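Beta-L-arabinobiosidase (Bacteroides thetaiotaomicron, PDB 5MQR) probably hydrolyses glycosidic bonds in complex plant pectin, acting as a multidomain gut-bacterial beta-L-arabinobiosidase that may also have sialidase activity. Local coordinates at residues G635-N640 with R1012-N1017; R666-M671 with Q978-V983; E984-R989 with G1003-G1008. All coordinates share one frame; numbering follows the deposited sequence.

Contact 1: residues G635-N640 with R1012-N1017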
loop_
_atom_site.group_PDB
_atom_site.type_symbol
_atom_site.label_atom_id
_atom_site.label_comp_id
_atom_site.label_asym_id
_atom_site.label_seq_id
_atom_site.Cartn_x
_atom_site.Cartn_y
_atom_site.Cartn_z
ATOM N N GLY A 635 -22.814 -9.060 -20.638
ATOM C CA GLY A 635 -23.230 -8.410 -21.876
ATOM C C GLY A 635 -22.687 -9.020 -23.157
ATOM O O GLY A 635 -23.256 -8.787 -24.207
HETATM N N MSE A 636 -21.621 -9.825 -23.093
HETATM C CA MSE A 636 -20.893 -10.249 -24.324
HETATM C C MSE A 636 -21.525 -11.386 -25.088
HETATM O O MSE A 636 -21.224 -11.585 -26.271
HETATM C CB MSE A 636 -19.427 -10.574 -24.008
HETATM C CG MSE A 636 -19.233 -11.910 -23.297
HETATM SE SE MSE A 636 -17.382 -12.039 -22.656
HETATM C CE MSE A 636 -17.597 -13.781 -21.736
ATOM N N GLU A 637 -22.390 -12.140 -24.416
ATOM C CA GLU A 637 -23.036 -13.322 -24.996
ATOM C C GLU A 637 -24.297 -13.659 -24.187
ATOM O O GLU A 637 -24.462 -13.190 -23.053
ATOM C CB GLU A 637 -22.049 -14.538 -25.059
ATOM C CG GLU A 637 -21.460 -14.962 -23.698
ATOM C CD GLU A 637 -20.125 -15.738 -23.764
ATOM O OE1 GLU A 637 -19.855 -16.537 -22.820
ATOM O OE2 GLU A 637 -19.334 -15.546 -24.731
ATOM N N ASP A 638 -25.182 -14.454 -24.776
ATOM C CA ASP A 638 -26.405 -14.877 -24.093
ATOM C C ASP A 638 -26.102 -15.757 -22.872
ATOM O O ASP A 638 -25.079 -16.461 -22.817
ATOM C CB ASP A 638 -27.376 -15.617 -25.055
ATOM C CG ASP A 638 -26.855 -17.002 -25.490
ATOM O OD1 ASP A 638 -25.764 -17.051 -26.101
ATOM O OD2 ASP A 638 -27.527 -18.037 -25.238
ATOM N N GLU A 639 -27.006 -15.693 -21.905
ATOM C CA GLU A 639 -27.028 -16.588 -20.762
ATOM C C GLU A 639 -27.860 -17.822 -21.159
ATOM O O GLU A 639 -29.081 -17.778 -21.156
ATOM C CB GLU A 639 -27.629 -15.849 -19.571
ATOM C CG GLU A 639 -27.572 -16.606 -18.254
ATOM C CD GLU A 639 -28.025 -15.774 -17.058
ATOM O OE1 GLU A 639 -28.758 -14.787 -17.243
ATOM O OE2 GLU A 639 -27.646 -16.127 -15.911
ATOM N N ASN A 640 -27.189 -18.917 -21.513
ATOM C CA ASN A 640 -27.884 -20.084 -22.062
ATOM C C ASN A 640 -28.664 -20.874 -21.022
ATOM O O ASN A 640 -29.781 -21.372 -21.318
ATOM C CB ASN A 640 -26.937 -21.016 -22.834
ATOM C CG ASN A 640 -25.836 -21.613 -21.965
ATOM O OD1 ASN A 640 -25.261 -20.922 -21.128
ATOM N ND2 ASN A 640 -25.540 -22.903 -22.162
ATOM N N ARG A 1012 -22.986 -27.604 -25.223
ATOM C CA ARG A 1012 -22.459 -28.423 -24.125
ATOM C C ARG A 1012 -21.114 -27.960 -23.516
ATOM O O ARG A 1012 -20.899 -28.100 -22.303
ATOM C CB ARG A 1012 -22.313 -29.875 -24.570
ATOM C CG ARG A 1012 -21.379 -30.090 -25.757
ATOM C CD ARG A 1012 -21.320 -31.575 -26.131
ATOM N NE ARG A 1012 -20.283 -32.279 -25.383
ATOM C CZ ARG A 1012 -20.099 -33.595 -25.396
ATOM N NH1 ARG A 1012 -20.900 -34.411 -26.095
ATOM N NH2 ARG A 1012 -19.091 -34.112 -24.708
ATOM N N SER A 1013 -20.212 -27.457 -24.362
ATOM C CA SER A 1013 -18.873 -27.080 -23.913
ATOM C C SER A 1013 -18.828 -25.762 -23.150
ATOM O O SER A 1013 -17.863 -25.506 -22.428
ATOM C CB SER A 1013 -17.919 -26.970 -25.089
ATOM O OG SER A 1013 -17.667 -28.237 -25.607
ATOM N N ARG A 1014 -19.832 -24.915 -23.348
ATOM C CA ARG A 1014 -19.794 -23.563 -22.805
ATOM C C ARG A 1014 -19.756 -23.594 -21.291
ATOM O O ARG A 1014 -20.587 -24.263 -20.678
ATOM C CB ARG A 1014 -20.995 -22.749 -23.279
ATOM C CG ARG A 1014 -20.977 -22.442 -24.756
ATOM C CD ARG A 1014 -22.224 -21.699 -25.183
ATOM N NE ARG A 1014 -22.306 -20.384 -24.540
ATOM C CZ ARG A 1014 -23.369 -19.576 -24.596
ATOM N NH1 ARG A 1014 -24.453 -19.937 -25.294
ATOM N NH2 ARG A 1014 -23.343 -18.396 -23.969
ATOM N N TYR A 1015 -18.790 -22.881 -20.716
ATOM C CA TYR A 1015 -18.639 -22.742 -19.262
ATOM C C TYR A 1015 -18.347 -24.077 -18.566
ATOM O O TYR A 1015 -18.796 -24.293 -17.445
ATOM C CB TYR A 1015 -19.888 -22.073 -18.630
ATOM C CG TYR A 1015 -20.407 -20.886 -19.430
ATOM C CD1 TYR A 1015 -19.594 -19.770 -19.679
ATOM C CD2 TYR A 1015 -21.689 -20.883 -19.950
ATOM C CE1 TYR A 1015 -20.043 -18.698 -20.430
ATOM C CE2 TYR A 1015 -22.150 -19.802 -20.696
ATOM C CZ TYR A 1015 -21.318 -18.721 -20.937
ATOM O OH TYR A 1015 -21.803 -17.669 -21.675
ATOM N N TYR A 1016 -17.577 -24.956 -19.208
ATOM C CA TYR A 1016 -17.284 -26.263 -18.644
ATOM C C TYR A 1016 -16.509 -26.151 -17.317
ATOM O O TYR A 1016 -15.571 -25.370 -17.171
ATOM C CB TYR A 1016 -16.509 -27.092 -19.669
ATOM C CG TYR A 1016 -16.543 -28.593 -19.499
ATOM C CD1 TYR A 1016 -17.757 -29.284 -19.293
ATOM C CD2 TYR A 1016 -15.374 -29.348 -19.605
ATOM C CE1 TYR A 1016 -17.776 -30.650 -19.154
ATOM C CE2 TYR A 1016 -15.410 -30.718 -19.499
ATOM C CZ TYR A 1016 -16.612 -31.361 -19.255
ATOM O OH TYR A 1016 -16.644 -32.731 -19.121
ATOM N N ASN A 1017 -16.920 -26.952 -16.355
ATOM C CA ASN A 1017 -16.368 -26.924 -15.016
ATOM C C ASN A 1017 -15.763 -28.283 -14.693
ATOM O O ASN A 1017 -16.406 -29.137 -14.086
ATOM C CB ASN A 1017 -17.465 -26.553 -14.018
ATOM C CG ASN A 1017 -16.943 -26.464 -12.601
ATOM O OD1 ASN A 1017 -15.747 -26.179 -12.385
ATOM N ND2 ASN A 1017 -17.811 -26.749 -11.625
HETATM O O HOH W 1 -19.567 -19.455 -23.892
HETATM O O HOH W 2 -23.332 -24.948 -21.454
#
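The side-chain amide of Asn-640 lies over one face of the Arg-1014 guanidinium, with its CG 4.0 Å above the guanidinium plane and offset toward the rim, the two planes 22° apart. Arg-1014 and Tyr-1015 are the two corner residues of a type II beta turn, Ser-1013 to Tyr-1016, in the helical glycosidase domain. This turn docks on the segment that leaves helix 627-636.

The arginine chain bends at chi3 (64°), bringing its end round to Asp-638, which it grips end-on. NH2 donates to the Asp-638 backbone O at 2.8 Å, and NH1 makes a longer salt bridge to the Asp-638 OD1 at 3.3 Å. NH2 also donates to the Tyr-1015 OH at 2.9 Å. That hydroxyl in turn donates a hydrogen bond to Glu-637 OE1, 2.5 Å away on the anti side of the carboxylate, linking the three side chains in series. Arg-991 holds the other oxygen of Glu-637 in a salt bridge, while Asn-640 ND2 bonds to Glu-1011. A water accepts a hydrogen bond from Arg-1014 NE at 3.0 Å and donates one to Glu-637 OE1. At the edge of the Tyr-1015 ring, Asn-640 OD1 sits in the ring plane, 3.3 Å from CE2.

Contact 2: residues R666-M671 with Q978-V983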
loop_
_atom_site.group_PDB
_atom_site.type_symbol
_atom_site.label_atom_id
_atom_site.label_comp_id
_atom_site.label_asym_id
_atom_site.label_seq_id
_atom_site.Cartn_x
_atom_site.Cartn_y
_atom_site.Cartn_z
ATOM N N ARG A 666 -3.305 -7.846 -18.891
ATOM C CA ARG A 666 -4.754 -7.876 -19.018
ATOM C C ARG A 666 -5.338 -9.285 -19.081
ATOM O O ARG A 666 -6.342 -9.560 -18.444
ATOM C CB ARG A 666 -5.182 -7.050 -20.249
ATOM C CG ARG A 666 -6.690 -6.903 -20.478
ATOM C CD ARG A 666 -7.381 -6.321 -19.229
ATOM N NE ARG A 666 -8.783 -5.920 -19.477
ATOM C CZ ARG A 666 -9.449 -4.934 -18.844
ATOM N NH1 ARG A 666 -8.867 -4.182 -17.903
ATOM N NH2 ARG A 666 -10.715 -4.674 -19.188
ATOM N N ASN A 667 -4.717 -10.183 -19.834
ATOM C CA ASN A 667 -5.325 -11.501 -20.025
ATOM C C ASN A 667 -5.389 -12.332 -18.724
ATOM O O ASN A 667 -6.415 -12.925 -18.445
ATOM C CB ASN A 667 -4.752 -12.275 -21.239
ATOM C CG ASN A 667 -3.243 -12.531 -21.169
ATOM O OD1 ASN A 667 -2.557 -12.189 -20.214
ATOM N ND2 ASN A 667 -2.727 -13.128 -22.229
ATOM N N PHE A 668 -4.326 -12.332 -17.922
ATOM C CA PHE A 668 -4.319 -13.014 -16.625
ATOM C C PHE A 668 -5.390 -12.487 -15.667
ATOM O O PHE A 668 -6.089 -13.264 -14.989
ATOM C CB PHE A 668 -2.958 -12.845 -15.931
ATOM C CG PHE A 668 -1.930 -13.877 -16.300
ATOM C CD1 PHE A 668 -1.097 -13.696 -17.401
ATOM C CD2 PHE A 668 -1.764 -14.998 -15.520
ATOM C CE1 PHE A 668 -0.129 -14.643 -17.727
ATOM C CE2 PHE A 668 -0.788 -15.947 -15.830
ATOM C CZ PHE A 668 0.037 -15.763 -16.928
ATOM N N GLU A 669 -5.499 -11.170 -15.614
ATOM C CA GLU A 669 -6.450 -10.527 -14.751
ATOM C C GLU A 669 -7.870 -10.866 -15.198
ATOM O O GLU A 669 -8.675 -11.284 -14.387
ATOM C CB GLU A 669 -6.241 -9.005 -14.714
ATOM C CG GLU A 669 -7.101 -8.310 -13.657
ATOM C CD GLU A 669 -6.865 -6.818 -13.583
ATOM O OE1 GLU A 669 -5.836 -6.424 -12.987
ATOM O OE2 GLU A 669 -7.704 -6.046 -14.121
ATOM N N GLU A 670 -8.152 -10.715 -16.488
ATOM C CA GLU A 670 -9.467 -11.012 -17.039
ATOM C C GLU A 670 -9.854 -12.467 -16.792
ATOM O O GLU A 670 -10.999 -12.735 -16.475
ATOM C CB GLU A 670 -9.511 -10.721 -18.540
ATOM C CG GLU A 670 -10.854 -11.014 -19.187
ATOM C CD GLU A 670 -10.885 -10.647 -20.655
ATOM O OE1 GLU A 670 -10.075 -11.170 -21.450
ATOM O OE2 GLU A 670 -11.743 -9.840 -21.023
HETATM N N MSE A 671 -8.899 -13.380 -16.937
HETATM C CA MSE A 671 -9.173 -14.826 -16.779
HETATM C C MSE A 671 -9.450 -15.156 -15.346
HETATM O O MSE A 671 -10.248 -16.031 -15.063
HETATM C CB MSE A 671 -8.022 -15.687 -17.296
HETATM C CG MSE A 671 -8.393 -17.148 -17.518
HETATM SE SE MSE A 671 -9.915 -17.332 -18.791
HETATM C CE MSE A 671 -9.180 -16.254 -20.267
ATOM N N GLN A 978 3.610 -21.667 -19.146
ATOM C CA GLN A 978 2.515 -22.631 -19.291
ATOM C C GLN A 978 1.208 -22.085 -18.730
ATOM O O GLN A 978 0.155 -22.358 -19.293
ATOM C CB GLN A 978 2.854 -23.986 -18.660
ATOM C CG GLN A 978 3.835 -24.806 -19.481
ATOM C CD GLN A 978 3.362 -25.020 -20.922
ATOM O OE1 GLN A 978 2.179 -25.186 -21.166
ATOM N NE2 GLN A 978 4.277 -24.997 -21.868
HETATM N N MSE A 979 1.279 -21.306 -17.648
HETATM C CA MSE A 979 0.107 -20.588 -17.175
HETATM C C MSE A 979 -0.360 -19.566 -18.187
HETATM O O MSE A 979 -1.559 -19.413 -18.371
HETATM C CB MSE A 979 0.341 -19.914 -15.822
HETATM C CG MSE A 979 0.471 -20.929 -14.698
HETATM SE SE MSE A 979 -1.283 -21.672 -14.223
HETATM C CE MSE A 979 -2.086 -20.094 -13.339
ATOM N N GLU A 980 0.562 -18.876 -18.852
ATOM C CA GLU A 980 0.218 -17.914 -19.891
ATOM C C GLU A 980 -0.509 -18.561 -21.091
ATOM O O GLU A 980 -1.506 -18.028 -21.604
ATOM C CB GLU A 980 1.479 -17.177 -20.364
ATOM C CG GLU A 980 1.209 -16.054 -21.356
ATOM C CD GLU A 980 2.393 -15.106 -21.522
ATOM O OE1 GLU A 980 3.459 -15.587 -21.919
ATOM O OE2 GLU A 980 2.263 -13.885 -21.252
ATOM N N LEU A 981 0.001 -19.703 -21.536
ATOM C CA LEU A 981 -0.628 -20.468 -22.609
ATOM C C LEU A 981 -2.016 -21.001 -22.192
ATOM O O LEU A 981 -2.943 -20.997 -22.998
ATOM C CB LEU A 981 0.281 -21.620 -23.052
ATOM C CG LEU A 981 1.600 -21.238 -23.735
ATOM C CD1 LEU A 981 2.460 -22.466 -24.114
ATOM C CD2 LEU A 981 1.337 -20.389 -24.972
ATOM N N TYR A 982 -2.165 -21.440 -20.945
ATOM C CA TYR A 982 -3.471 -21.842 -20.440
ATOM C C TYR A 982 -4.445 -20.642 -20.524
ATOM O O TYR A 982 -5.594 -20.767 -20.982
ATOM C CB TYR A 982 -3.338 -22.365 -19.009
ATOM C CG TYR A 982 -4.570 -23.006 -18.389
ATOM C CD1 TYR A 982 -5.662 -23.444 -19.156
ATOM C CD2 TYR A 982 -4.627 -23.209 -17.025
ATOM C CE1 TYR A 982 -6.767 -24.038 -18.565
ATOM C CE2 TYR A 982 -5.721 -23.811 -16.426
ATOM C CZ TYR A 982 -6.793 -24.216 -17.196
ATOM O OH TYR A 982 -7.873 -24.810 -16.578
ATOM N N VAL A 983 -3.951 -19.473 -20.158
ATOM C CA VAL A 983 -4.731 -18.230 -20.317
ATOM C C VAL A 983 -5.103 -17.944 -21.776
ATOM O O VAL A 983 -6.272 -17.798 -22.091
ATOM C CB VAL A 983 -4.014 -17.009 -19.675
ATOM C CG1 VAL A 983 -4.739 -15.704 -20.018
ATOM C CG2 VAL A 983 -3.943 -17.162 -18.153
HETATM O O HOH W 3 -0.002 -13.390 -23.149
#
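Phe-668 leaves helix 666-680 at CB and reaches across to helix 972-985, its ring passing beside Val-983. Going outward along one edge of the ring, CD2 lies 4.0 Å from Val-983 CG2, and CE2 then adds the CB of Met-979 at 4.1 Å. Along the other edge, CE1 comes to the CA and CB of Glu-980. At the tip, CZ is 3.7 Å from Glu-980 CA, close against the helix backbone. Val-983 CG2 stands over the ring face, 4.1 Å from the centroid and 13° off the normal, a clear CH-pi contact.

The valine works both ways: with CG1 anti to its backbone N (chi1 172°), that methyl meets Asn-667, 3.6 Å from its CB, while CG2 is left for the phenylalanine. At the edge of this apolar layer, a water accepts from Asn-667 ND2 and donates to Glu-980 OE2. Gln-665 NE2 bonds to both Asn-667 OD1 and Glu-980 OE2.

An alanine in place of Phe-668 would probably leave Val-983 CG2 without its aromatic face and open a gap against the Glu-980 backbone.

The axes of segments 666-671 and 978-983 pass 9.9 Å apart at 66°. Phe-976, earlier on helix 972-985, and Met-1025 of helix 1022-1029 also pack on the Phe-668 ring, and Trp-1051, just ahead of strand 1053-1061, meets it edge-to-face.

Contact 3: residues E984-R989 with G1003-G1008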
loop_
_atom_site.group_PDB
_atom_site.type_symbol
_atom_site.label_atom_id
_atom_site.label_comp_id
_atom_site.label_asym_id
_atom_site.label_seq_id
_atom_site.Cartn_x
_atom_site.Cartn_y
_atom_site.Cartn_z
ATOM N N GLU A 984 -4.118 -17.916 -22.665
ATOM C CA GLU A 984 -4.363 -17.627 -24.068
ATOM C C GLU A 984 -5.282 -18.648 -24.722
ATOM O O GLU A 984 -6.018 -18.304 -25.647
ATOM C CB GLU A 984 -3.048 -17.579 -24.855
ATOM C CG GLU A 984 -2.197 -16.346 -24.540
ATOM C CD GLU A 984 -0.861 -16.309 -25.267
ATOM O OE1 GLU A 984 -0.440 -17.334 -25.842
ATOM O OE2 GLU A 984 -0.229 -15.230 -25.248
ATOM N N SER A 985 -5.228 -19.891 -24.264
ATOM C CA SER A 985 -6.082 -20.928 -24.823
ATOM C C SER A 985 -7.567 -20.745 -24.479
ATOM O O SER A 985 -8.395 -21.255 -25.190
ATOM C CB SER A 985 -5.636 -22.336 -24.376
ATOM O OG SER A 985 -6.028 -22.626 -23.031
ATOM N N GLN A 986 -7.874 -20.013 -23.405
ATOM C CA GLN A 986 -9.238 -19.875 -22.898
ATOM C C GLN A 986 -9.981 -18.695 -23.547
ATOM O O GLN A 986 -10.529 -17.831 -22.871
ATOM C CB GLN A 986 -9.240 -19.791 -21.371
ATOM C CG GLN A 986 -8.914 -21.129 -20.703
ATOM C CD GLN A 986 -8.720 -20.999 -19.198
ATOM O OE1 GLN A 986 -9.619 -21.311 -18.419
ATOM N NE2 GLN A 986 -7.538 -20.536 -18.779
ATOM N N TYR A 987 -9.990 -18.692 -24.881
ATOM C CA TYR A 987 -10.696 -17.714 -25.676
ATOM C C TYR A 987 -11.299 -18.439 -26.864
ATOM O O TYR A 987 -10.763 -19.471 -27.316
ATOM C CB TYR A 987 -9.771 -16.588 -26.148
ATOM C CG TYR A 987 -9.363 -15.670 -25.034
ATOM C CD1 TYR A 987 -8.246 -15.943 -24.258
ATOM C CD2 TYR A 987 -10.095 -14.524 -24.758
ATOM C CE1 TYR A 987 -7.879 -15.112 -23.213
ATOM C CE2 TYR A 987 -9.731 -13.671 -23.712
ATOM C CZ TYR A 987 -8.617 -13.976 -22.945
ATOM O OH TYR A 987 -8.231 -13.137 -21.917
ATOM N N HIS A 988 -12.422 -17.909 -27.321
ATOM C CA HIS A 988 -13.206 -18.481 -28.403
ATOM C C HIS A 988 -13.989 -17.312 -28.991
ATOM O O HIS A 988 -14.659 -16.596 -28.255
ATOM C CB HIS A 988 -14.143 -19.565 -27.842
ATOM C CG HIS A 988 -14.987 -20.247 -28.864
ATOM N ND1 HIS A 988 -14.485 -21.196 -29.729
ATOM C CD2 HIS A 988 -16.312 -20.155 -29.139
ATOM C CE1 HIS A 988 -15.460 -21.647 -30.503
ATOM N NE2 HIS A 988 -16.582 -21.043 -30.152
ATOM N N ARG A 989 -13.852 -17.092 -30.293
ATOM C CA ARG A 989 -14.525 -15.987 -30.992
ATOM C C ARG A 989 -14.201 -14.630 -30.358
ATOM O O ARG A 989 -15.034 -13.711 -30.378
ATOM C CB ARG A 989 -16.063 -16.227 -31.070
ATOM C CG ARG A 989 -16.433 -17.412 -31.942
ATOM C CD ARG A 989 -17.938 -17.664 -32.026
ATOM N NE ARG A 989 -18.237 -18.700 -33.011
ATOM C CZ ARG A 989 -18.248 -18.527 -34.333
ATOM N NH1 ARG A 989 -18.010 -17.336 -34.879
ATOM N NH2 ARG A 989 -18.505 -19.555 -35.129
ATOM N N GLY A 1003 -5.271 -24.383 -31.385
ATOM C CA GLY A 1003 -6.055 -23.721 -30.350
ATOM C C GLY A 1003 -7.564 -23.906 -30.491
ATOM O O GLY A 1003 -8.322 -23.421 -29.653
ATOM N N TYR A 1004 -7.998 -24.618 -31.534
ATOM C CA TYR A 1004 -9.415 -24.805 -31.789
ATOM C C TYR A 1004 -10.064 -25.604 -30.677
ATOM O O TYR A 1004 -9.665 -26.726 -30.405
ATOM C CB TYR A 1004 -9.627 -25.537 -33.116
ATOM C CG TYR A 1004 -11.072 -25.748 -33.489
ATOM C CD1 TYR A 1004 -11.992 -24.688 -33.486
ATOM C CD2 TYR A 1004 -11.526 -27.005 -33.886
ATOM C CE1 TYR A 1004 -13.324 -24.896 -33.859
ATOM C CE2 TYR A 1004 -12.847 -27.214 -34.274
ATOM C CZ TYR A 1004 -13.744 -26.165 -34.254
ATOM O OH TYR A 1004 -15.040 -26.405 -34.641
ATOM N N TRP A 1005 -11.067 -25.030 -30.056
ATOM C CA TRP A 1005 -11.876 -25.776 -29.083
ATOM C C TRP A 1005 -12.678 -26.816 -29.859
ATOM O O TRP A 1005 -13.436 -26.482 -30.758
ATOM C CB TRP A 1005 -12.776 -24.845 -28.275
ATOM C CG TRP A 1005 -12.029 -24.079 -27.225
ATOM C CD1 TRP A 1005 -11.587 -22.805 -27.305
ATOM C CD2 TRP A 1005 -11.635 -24.561 -25.930
ATOM N NE1 TRP A 1005 -10.946 -22.459 -26.158
ATOM C CE2 TRP A 1005 -10.947 -23.526 -25.301
ATOM C CE3 TRP A 1005 -11.778 -25.781 -25.262
ATOM C CZ2 TRP A 1005 -10.440 -23.647 -24.008
ATOM C CZ3 TRP A 1005 -11.250 -25.906 -23.998
ATOM C CH2 TRP A 1005 -10.592 -24.845 -23.381
ATOM N N LEU A 1006 -12.464 -28.079 -29.526
ATOM C CA LEU A 1006 -12.837 -29.169 -30.432
ATOM C C LEU A 1006 -14.323 -29.547 -30.527
ATOM O O LEU A 1006 -14.676 -30.319 -31.397
ATOM C CB LEU A 1006 -11.978 -30.398 -30.156
ATOM C CG LEU A 1006 -10.517 -30.196 -30.581
ATOM C CD1 LEU A 1006 -9.569 -31.102 -29.792
ATOM C CD2 LEU A 1006 -10.381 -30.395 -32.083
ATOM N N LYS A 1007 -15.187 -29.013 -29.681
ATOM C CA LYS A 1007 -16.635 -29.069 -29.956
ATOM C C LYS A 1007 -17.158 -27.839 -30.709
ATOM O O LYS A 1007 -18.364 -27.686 -30.867
ATOM C CB LYS A 1007 -17.425 -29.233 -28.666
ATOM C CG LYS A 1007 -17.054 -30.481 -27.887
ATOM C CD LYS A 1007 -17.558 -31.738 -28.554
ATOM C CE LYS A 1007 -17.309 -32.931 -27.651
ATOM N NZ LYS A 1007 -17.950 -34.142 -28.180
ATOM N N GLY A 1008 -16.278 -26.969 -31.197
ATOM C CA GLY A 1008 -16.746 -25.783 -31.917
ATOM C C GLY A 1008 -17.730 -24.925 -31.123
ATOM O O GLY A 1008 -17.491 -24.577 -29.964
HETATM O O HOH W 4 -7.770 -21.588 -27.716
HETATM O O HOH W 5 -9.900 -20.548 -29.628
HETATM O O HOH W 6 -11.696 -22.198 -30.600
#
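Hydrogen bonding centres on the Trp-1005 indole, whose NE1 points between two backbone carbonyls. This bifurcated N-H makes weak, bent bonds (124° and 127°) to the Ser-985 O at 3.0 Å and to the Tyr-987 O at 3.2 Å. The Tyr-987 O lies in the indole plane, at its edge. The two acceptors are brought together by an inverse gamma turn centred on Gln-986, where the chain leaves helix 972-985.

Three waters lie between the segments. One is within donating reach of both Ser-985 O and Gly-1003 O, another of Tyr-987 O and, at longer range, the same glycine oxygen, and a third accepts from Trp-1005 N at 3.0 Å while lying in the His-988 ring plane beside ND1.

The remaining contact is packing. The His-988 and Trp-1005 five-membered rings are set obliquely, centroids 5.9 Å apart. His-988 swings its CG anti to the backbone N (chi1 -179°), which carries CE1 to within 3.6 Å of the Gly-1008 O; its NE2 bonds to Asp-1009, and Tyr-993 lies against both His-988 and Trp-1005.

Trp-1005 opens a type I beta turn closed by the Gly-1008 N to Trp-1005 O bond. The short antiparallel pair 987-988 with 991-992 and this turn belong to the connection from helix 972-985 to helix 1022-1029, in what is probably the (alpha/alpha)6 barrel of the six-hairpin glycosidases.

Overall arrangement
Contact 2 is buried packing between two helices, almost wholly apolar. Contact 3 is also largely buried, but it sets a loop against the end of a helix and the short strand after it, resting on weak bonds and waters, whereas contact 1 lies at the surface and is built on charge. Contacts 2 and 3 share helix 972-985, with contact 3 beginning where that helix ends. They meet directly, the Glu-670 OE1 probably hydrogen-bonded to the Tyr-987 OH at 2.7 Å and the Met-671 methyl packed on Gln-986 and Tyr-987. Contacts 1 and 3 touch through Ser-1013 and Arg-1012 against Lys-1007, all in the loop before helix 1022-1029. Contacts 1 and 2 do not touch.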